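Local coordinates for protein transcriptional regulator, SorC family (Enterococcus faecalis, PDB 2O0M) that probably regulates transcription by binding DNA, in response to a bound carbohydrate, at residues 109-114 / 326-331. Residues are numbered along the deposited sequence; the frame is centred on the assembly and turned at random.
Sequences RCIVVA and QTWLIT
Arg109 lays the aliphatic root of its side chain on the indole of Trp328 where strand 109-113 and residues 328-331 run parallel, their axes 4.7 Å apart. Followed outward, Arg109 CB sits over the middle of the ring system, 3.7 Å from Trp328 CD2. Arg109 CG, turned anti to the backbone N (chi1 -172°), stays on that face and makes a CH-pi contact 3.7 Å from the centroid of the six-membered ring of Trp328. The chain then bends at chi2 and chi3, carrying the guanidinium away from a stack: its plane stands 59° from the indole, and CG1 of Ile111, two residues on, lies over one face, offset toward the rim. At the tip, NH2 forms a salt bridge with Glu98 of helix 96-105, whose other carboxylate oxygen accepts the backbone N-H of Val112. Ile111 CD1 meets the same indole at its edge, 4.0 Å from Trp328 CE3. On the opposite face of the sheet, the methyl CG2 of Thr331 packs 3.7 Å from Cys110 SG and also touches CG2 of Val112, while Thr331 OG1 is hydrogen-bonded to Ala307 O.

Four backbone hydrogen bonds stitch the strands, alternating as parallel pairing requires: Leu329 N to Arg109 O, Ile111 N to Leu329 O (2.8 Å), Thr331 N to Ile111 O, and Val113 N to Thr331 O, the last almost straight at 177°. Strand 302-306 pairs with the other side of strand 328-332, and helices 96-105 and 122-138 pack on opposite faces, a three-layer alpha/beta/alpha arrangement in keeping with the Rossmann-like clan of the putative sugar-binding domain. The arginine thus has an apolar base, CB and CG covering one face of the buried indole, and a charged end, probably balanced by Glu98, that may help tie helix 96-105 to this sheet.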
ATOM      1  N   ARG A 109      -9.303 -10.566   8.258  1.00 18.70           N
ATOM      2  CA  ARG A 109      -8.425 -10.635   9.385  1.00 18.89           C
ATOM      3  C   ARG A 109      -7.907  -9.259   9.697  1.00 17.51           C
ATOM      4  O   ARG A 109      -7.597  -8.491   8.808  1.00 16.56           O
ATOM      5  CB  ARG A 109      -7.268 -11.574   9.050  1.00 20.03           C
ATOM      6  CG  ARG A 109      -6.348 -11.902  10.188  1.00 24.40           C
ATOM      7  CD  ARG A 109      -7.036 -12.727  11.247  1.00 30.40           C
ATOM      8  NE  ARG A 109      -6.655 -12.222  12.560  1.00 32.79           N
ATOM      9  CZ  ARG A 109      -5.498 -12.488  13.159  1.00 34.56           C
ATOM     10  NH1 ARG A 109      -4.593 -13.275  12.584  1.00 36.21           N
ATOM     11  NH2 ARG A 109      -5.249 -11.965  14.349  1.00 35.20           N
ATOM     12  N   CYS A 110      -7.823  -8.958  10.980  1.00 16.58           N
ATOM     13  CA  CYS A 110      -7.166  -7.752  11.433  1.00 16.28           C
ATOM     14  C   CYS A 110      -6.164  -8.180  12.495  1.00 16.52           C
ATOM     15  O   CYS A 110      -6.499  -8.958  13.391  1.00 16.92           O
ATOM     16  CB  CYS A 110      -8.167  -6.742  11.992  1.00 16.04           C
ATOM     17  SG  CYS A 110      -7.374  -5.238  12.597  1.00 16.11           S
ATOM     18  N   ILE A 111      -4.927  -7.713  12.353  1.00 16.03           N
ATOM     19  CA  ILE A 111      -3.889  -7.911  13.360  1.00 16.53           C
ATOM     20  C   ILE A 111      -3.654  -6.566  14.029  1.00 15.91           C
ATOM     21  O   ILE A 111      -3.341  -5.591  13.362  1.00 15.21           O
ATOM     22  CB  ILE A 111      -2.579  -8.430  12.744  1.00 16.61           C
ATOM     23  CG1 ILE A 111      -2.827  -9.794  12.102  1.00 18.88           C
ATOM     24  CG2 ILE A 111      -1.493  -8.547  13.819  1.00 16.29           C
ATOM     25  CD1 ILE A 111      -1.771 -10.230  11.113  1.00 18.81           C
ATOM     26  N   VAL A 112      -3.823  -6.522  15.349  1.00 15.51           N
ATOM     27  CA  VAL A 112      -3.653  -5.292  16.114  1.00 15.83           C
ATOM     28  C   VAL A 112      -2.379  -5.404  16.958  1.00 15.96           C
ATOM     29  O   VAL A 112      -2.305  -6.199  17.904  1.00 15.72           O
ATOM     30  CB  VAL A 112      -4.861  -5.008  17.038  1.00 15.54           C
ATOM     31  CG1 VAL A 112      -4.611  -3.766  17.873  1.00 15.80           C
ATOM     32  CG2 VAL A 112      -6.143  -4.851  16.232  1.00 14.37           C
ATOM     33  N   VAL A 113      -1.374  -4.619  16.593  1.00 15.61           N
ATOM     34  CA  VAL A 113      -0.089  -4.613  17.279  1.00 16.08           C
ATOM     35  C   VAL A 113      -0.161  -3.706  18.503  1.00 16.17           C
ATOM     36  O   VAL A 113      -0.789  -2.643  18.465  1.00 14.69           O
ATOM     37  CB  VAL A 113       1.030  -4.142  16.318  1.00 16.21           C
ATOM     38  CG1 VAL A 113       2.366  -3.980  17.044  1.00 17.54           C
ATOM     39  CG2 VAL A 113       1.158  -5.127  15.155  1.00 15.87           C
ATOM     40  N   ALA A 114       0.505  -4.126  19.579  1.00 16.43           N
ATOM     41  CA  ALA A 114       0.504  -3.360  20.809  1.00 16.98           C
ATOM     42  C   ALA A 114       1.110  -1.995  20.554  1.00 16.48           C
ATOM     43  O   ALA A 114       2.140  -1.884  19.895  1.00 15.65           O
ATOM     44  CB  ALA A 114       1.286  -4.088  21.910  1.00 17.35           C
ATOM     45  N   GLN A 326     -11.363  -9.768   1.291  1.00 14.40           N
ATOM     46  CA  GLN A 326     -10.261 -10.655   1.678  1.00 14.03           C
ATOM     47  C   GLN A 326      -9.083  -9.917   2.324  1.00 13.69           C
ATOM     48  O   GLN A 326      -8.127 -10.561   2.745  1.00 13.33           O
ATOM     49  CB  GLN A 326      -9.745 -11.468   0.486  1.00 14.52           C
ATOM     50  CG  GLN A 326      -9.002 -10.671  -0.594  1.00 14.67           C
ATOM     51  CD  GLN A 326      -9.906 -10.187  -1.704  1.00 16.00           C
ATOM     52  OE1 GLN A 326     -11.081  -9.897  -1.474  1.00 17.37           O
ATOM     53  NE2 GLN A 326      -9.369 -10.099  -2.924  1.00 13.99           N
ATOM     54  N   THR A 327      -9.161  -8.591   2.395  1.00 13.43           N
ATOM     55  CA  THR A 327      -8.072  -7.757   2.938  1.00 13.65           C
ATOM     56  C   THR A 327      -7.696  -8.193   4.368  1.00 13.70           C
ATOM     57  O   THR A 327      -8.567  -8.480   5.188  1.00 14.58           O
ATOM     58  CB  THR A 327      -8.448  -6.250   2.935  1.00 13.76           C
ATOM     59  OG1 THR A 327      -8.674  -5.807   1.583  1.00 12.77           O
ATOM     60  CG2 THR A 327      -7.346  -5.384   3.548  1.00 14.22           C
ATOM     61  N   TRP A 328      -6.395  -8.271   4.631  1.00 13.13           N
ATOM     62  CA  TRP A 328      -5.869  -8.366   5.990  1.00 13.58           C
ATOM     63  C   TRP A 328      -5.439  -6.952   6.365  1.00 13.17           C
ATOM     64  O   TRP A 328      -4.684  -6.319   5.623  1.00 12.48           O
ATOM     65  CB  TRP A 328      -4.641  -9.279   6.051  1.00 15.51           C
ATOM     66  CG  TRP A 328      -4.909 -10.744   5.944  1.00 17.81           C
ATOM     67  CD1 TRP A 328      -5.631 -11.378   4.981  1.00 20.53           C
ATOM     68  CD2 TRP A 328      -4.393 -11.769   6.801  1.00 20.04           C
ATOM     69  NE1 TRP A 328      -5.631 -12.740   5.208  1.00 21.13           N
ATOM     70  CE2 TRP A 328      -4.878 -13.000   6.319  1.00 20.18           C
ATOM     71  CE3 TRP A 328      -3.589 -11.763   7.943  1.00 20.59           C
ATOM     72  CZ2 TRP A 328      -4.575 -14.210   6.928  1.00 19.78           C
ATOM     73  CZ3 TRP A 328      -3.289 -12.978   8.549  1.00 19.95           C
ATOM     74  CH2 TRP A 328      -3.783 -14.176   8.040  1.00 19.99           C
ATOM     75  N   LEU A 329      -5.903  -6.458   7.509  1.00 12.26           N
ATOM     76  CA  LEU A 329      -5.496  -5.137   7.988  1.00 12.23           C
ATOM     77  C   LEU A 329      -4.520  -5.311   9.143  1.00 11.46           C
ATOM     78  O   LEU A 329      -4.878  -5.878  10.177  1.00 12.41           O
ATOM     79  CB  LEU A 329      -6.699  -4.310   8.440  1.00 11.97           C
ATOM     80  CG  LEU A 329      -6.383  -2.964   9.109  1.00 13.02           C
ATOM     81  CD1 LEU A 329      -5.654  -2.022   8.159  1.00 13.23           C
ATOM     82  CD2 LEU A 329      -7.646  -2.310   9.632  1.00 13.24           C
ATOM     83  N   ILE A 330      -3.293  -4.839   8.950  1.00 10.98           N
ATOM     84  CA  ILE A 330      -2.298  -4.772  10.027  1.00 11.15           C
ATOM     85  C   ILE A 330      -2.332  -3.350  10.564  1.00 10.44           C
ATOM     86  O   ILE A 330      -2.118  -2.391   9.824  1.00 11.08           O
ATOM     87  CB  ILE A 330      -0.877  -5.094   9.546  1.00 11.24           C
ATOM     88  CG1 ILE A 330      -0.848  -6.504   8.949  1.00 11.71           C
ATOM     89  CG2 ILE A 330       0.116  -4.937  10.705  1.00 11.29           C
ATOM     90  CD1 ILE A 330       0.437  -6.883   8.279  1.00 11.53           C
ATOM     91  N   THR A 331      -2.609  -3.218  11.852  1.00 10.99           N
ATOM     92  CA  THR A 331      -2.775  -1.911  12.455  1.00 10.44           C
ATOM     93  C   THR A 331      -2.284  -1.957  13.902  1.00 10.47           C
ATOM     94  O   THR A 331      -1.683  -2.945  14.340  1.00 11.20           O
ATOM     95  CB  THR A 331      -4.260  -1.471  12.350  1.00 10.99           C
ATOM     96  OG1 THR A 331      -4.398  -0.082  12.685  1.00 10.64           O
ATOM     97  CG2 THR A 331      -5.188  -2.340  13.202  1.00 11.42           C
TER